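Local coordinates for phosphoinositol-specific phospholipase C (Pseudomonas sp., PDB 5FYP), which probably cleaves phosphoinositides at the glycerol-phosphate bond in a calcium-dependent phospholipase C reaction, at residues Leu49-Gln54 / His64-Arg69. Residues are numbered along the deposited sequence; the frame is centred on the assembly and turned at random. Where two conformers were deposited one is given.
Sequences LDFWDQ and HHWFVR. With CA (calcium ion), chain I.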
loop_
_atom_site.group_PDB
_atom_site.type_symbol
_atom_site.label_atom_id
_atom_site.label_comp_id
_atom_site.label_asym_id
_atom_site.label_seq_id
_atom_site.Cartn_x
_atom_site.Cartn_y
_atom_site.Cartn_z
ATOM N N LEU A 49 8.032 0.827 0.534
ATOM C CA LEU A 49 9.035 1.573 1.270
ATOM C C LEU A 49 8.984 1.165 2.726
ATOM O O LEU A 49 7.926 1.254 3.340
ATOM C CB LEU A 49 8.793 3.093 1.153
ATOM C CG LEU A 49 9.012 3.664 -0.231
ATOM C CD1 LEU A 49 8.317 4.986 -0.427
ATOM C CD2 LEU A 49 10.506 3.775 -0.533
ATOM N N ASP A 50 10.140 0.798 3.308
ATOM C CA ASP A 50 10.247 0.586 4.751
ATOM C C ASP A 50 10.762 1.874 5.373
ATOM O O ASP A 50 11.817 2.385 4.945
ATOM C CB ASP A 50 11.241 -0.535 5.079
ATOM C CG ASP A 50 10.761 -1.925 4.684
ATOM O OD1 ASP A 50 9.600 -2.092 4.312
ATOM O OD2 ASP A 50 11.598 -2.861 4.753
ATOM N N PHE A 51 10.051 2.395 6.386
ATOM C CA PHE A 51 10.430 3.714 6.891
ATOM C C PHE A 51 10.573 3.739 8.396
ATOM O O PHE A 51 9.793 3.149 9.152
ATOM C CB PHE A 51 9.501 4.811 6.344
ATOM C CG PHE A 51 8.103 4.831 6.911
ATOM C CD1 PHE A 51 7.086 3.993 6.450
ATOM C CD2 PHE A 51 7.762 5.771 7.878
ATOM C CE1 PHE A 51 5.799 4.076 6.949
ATOM C CE2 PHE A 51 6.474 5.873 8.359
ATOM C CZ PHE A 51 5.496 5.026 7.908
ATOM N N TRP A 52 11.616 4.449 8.804
ATOM C CA TRP A 52 12.114 4.511 10.192
ATOM C C TRP A 52 12.064 5.936 10.673
ATOM O O TRP A 52 12.350 6.889 9.930
ATOM C CB TRP A 52 13.563 3.999 10.238
ATOM C CG TRP A 52 13.715 2.552 9.860
ATOM C CD1 TRP A 52 13.712 2.014 8.613
ATOM C CD2 TRP A 52 13.833 1.451 10.764
ATOM N NE1 TRP A 52 13.811 0.650 8.695
ATOM C CE2 TRP A 52 13.894 0.277 10.000
ATOM C CE3 TRP A 52 13.886 1.350 12.150
ATOM C CZ2 TRP A 52 13.986 -0.987 10.577
ATOM C CZ3 TRP A 52 13.979 0.096 12.725
ATOM C CH2 TRP A 52 14.022 -1.055 11.937
ATOM N N ASP A 53 11.733 6.103 11.948
ATOM C CA ASP A 53 11.788 7.420 12.574
ATOM C C ASP A 53 13.221 7.880 12.834
ATOM O O ASP A 53 13.552 9.055 12.735
ATOM C CB ASP A 53 11.040 7.383 13.911
ATOM C CG ASP A 53 9.535 7.430 13.739
ATOM O OD1 ASP A 53 8.988 6.650 12.929
ATOM O OD2 ASP A 53 8.901 8.319 14.359
ATOM N N GLN A 54 14.066 6.932 13.241
ATOM C CA GLN A 54 15.417 7.232 13.734
ATOM C C GLN A 54 16.474 6.785 12.710
ATOM O O GLN A 54 16.211 5.948 11.854
ATOM C CB GLN A 54 15.665 6.507 15.063
ATOM C CG GLN A 54 14.660 6.715 16.159
ATOM C CD GLN A 54 14.704 8.094 16.702
ATOM O OE1 GLN A 54 15.695 8.818 16.544
ATOM N NE2 GLN A 54 13.609 8.503 17.294
ATOM N N HIS A 64 9.176 15.810 11.039
ATOM C CA HIS A 64 8.570 15.879 9.697
ATOM C C HIS A 64 9.371 15.119 8.645
ATOM O O HIS A 64 9.289 15.425 7.487
ATOM C CB HIS A 64 8.369 17.347 9.255
ATOM C CG HIS A 64 7.850 18.247 10.331
ATOM N ND1 HIS A 64 8.392 19.482 10.596
ATOM C CD2 HIS A 64 6.884 18.056 11.250
ATOM C CE1 HIS A 64 7.734 20.038 11.598
ATOM N NE2 HIS A 64 6.824 19.191 12.021
ATOM N N HIS A 65 10.155 14.148 9.105
ATOM C CA HIS A 65 11.125 13.408 8.302
ATOM C C HIS A 65 11.177 11.973 8.741
ATOM O O HIS A 65 11.076 11.706 9.922
ATOM C CB HIS A 65 12.503 14.048 8.577
ATOM C CG HIS A 65 13.691 13.266 8.089
ATOM N ND1 HIS A 65 14.279 12.207 8.764
ATOM C CD2 HIS A 65 14.420 13.438 6.967
ATOM C CE1 HIS A 65 15.288 11.739 8.045
ATOM N NE2 HIS A 65 15.418 12.503 6.964
ATOM N N TRP A 66 11.357 11.067 7.784
ATOM C CA TRP A 66 11.604 9.655 8.087
ATOM C C TRP A 66 12.698 9.144 7.149
ATOM O O TRP A 66 12.857 9.661 6.048
ATOM C CB TRP A 66 10.346 8.791 7.927
ATOM C CG TRP A 66 9.251 9.051 8.963
ATOM C CD1 TRP A 66 9.006 8.272 10.060
ATOM C CD2 TRP A 66 8.249 10.086 8.970
ATOM N NE1 TRP A 66 7.924 8.754 10.734
ATOM C CE2 TRP A 66 7.435 9.862 10.094
ATOM C CE3 TRP A 66 7.976 11.180 8.145
ATOM C CZ2 TRP A 66 6.376 10.690 10.406
ATOM C CZ3 TRP A 66 6.911 12.009 8.465
ATOM C CH2 TRP A 66 6.139 11.762 9.581
ATOM N N PHE A 67 13.403 8.099 7.597
ATOM C CA PHE A 67 14.452 7.437 6.824
ATOM C C PHE A 67 13.864 6.241 6.089
ATOM O O PHE A 67 12.854 5.672 6.535
ATOM C CB PHE A 67 15.539 6.919 7.742
ATOM C CG PHE A 67 16.270 7.972 8.502
ATOM C CD1 PHE A 67 15.803 8.408 9.745
ATOM C CD2 PHE A 67 17.453 8.520 8.024
ATOM C CE1 PHE A 67 16.496 9.362 10.473
ATOM C CE2 PHE A 67 18.153 9.475 8.736
ATOM C CZ PHE A 67 17.688 9.884 9.962
ATOM N N VAL A 68 14.534 5.801 5.022
ATOM C CA VAL A 68 14.151 4.579 4.311
ATOM C C VAL A 68 15.363 3.655 4.262
ATOM O O VAL A 68 16.397 3.991 3.677
ATOM C CB VAL A 68 13.593 4.865 2.916
ATOM C CG1 VAL A 68 13.443 3.598 2.091
ATOM C CG2 VAL A 68 12.264 5.602 3.014
ATOM N N ARG A 69 15.184 2.471 4.853
ATOM C CA ARG A 69 16.203 1.417 4.896
ATOM C C ARG A 69 15.542 0.138 5.382
ATOM O O ARG A 69 14.426 0.185 5.938
ATOM C CB ARG A 69 17.357 1.773 5.831
ATOM C CG ARG A 69 16.954 1.857 7.295
ATOM C CD ARG A 69 18.167 2.111 8.174
ATOM N NE ARG A 69 17.798 2.170 9.595
ATOM C CZ ARG A 69 17.275 3.227 10.187
ATOM N NH1 ARG A 69 17.158 4.383 9.543
ATOM N NH2 ARG A 69 16.849 3.129 11.461
HETATM CA CA CA I . 8.802 -4.243 3.992
HETATM O O HOH W 1 10.467 -5.231 5.443
HETATM O O HOH W 2 6.424 8.199 13.257
HETATM O O HOH W 3 13.437 11.376 11.315
HETATM O O HOH W 4 8.300 -6.589 4.127
#
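Arg-69 lays its guanidinium flat over one face of the Trp-52 indole. The planes are 24° apart, and CZ of Arg-69 sits 4.0 Å from the centroid of the Trp-52 five-membered ring, a stacked cation-pi pair. With CG of Arg-69 set between the backbone N and the carbonyl carbon (chi1 66°), its extended chain runs across the Trp-52 face. NH1 and NH2 of Arg-69 both point end-on at the carbonyl O of Gln-54, each 2.9 Å away. NH1 comes in the carbonyl plane, NH2 from above it. NH1 is also bonded to Gly-79 O and NH2 to Pro-72 O, so neighbouring loops help fix the group. The indole is also held at its edge, where Trp-52 NE1 donates to Arg-69 O at 2.9 Å, a bent bond of 134°. Were Arg-69 replaced by an alanine, the indole would probably lose the cation lying on this face, and Gln-54 O both guanidinium donors. The backbones of Trp-52 and Phe-67 form an antiparallel hydrogen-bonded pair, Trp-52 N to Phe-67 O 2.9 Å and Phe-67 N to Trp-52 O 2.8 Å. On the other sheet face, Phe-51 turns its ring edge to the face of Trp-66, a T-shaped contact with CD2 of Phe-51 3.5 Å from CD1 of Trp-66. Leu-94 and Leu-139 of two helices also pack against Trp-66. The Asp-53 carboxylate stands nearly perpendicular to the Trp-66 ring and forms salt bridges to Arg-131 and Lys-120. Asp-50 OD1 binds the calcium ion at 2.3 Å beside Asn-27, Glu-48 and Asp-119, and OD2 is hydrogen-bonded to Tyr-29 OH. Strand 67-68 thus pairs as an antiparallel edge strand with strand 46-52, which brings Glu-48 and Asp-50 to the calcium site of a TIM-barrel-type phospholipase C.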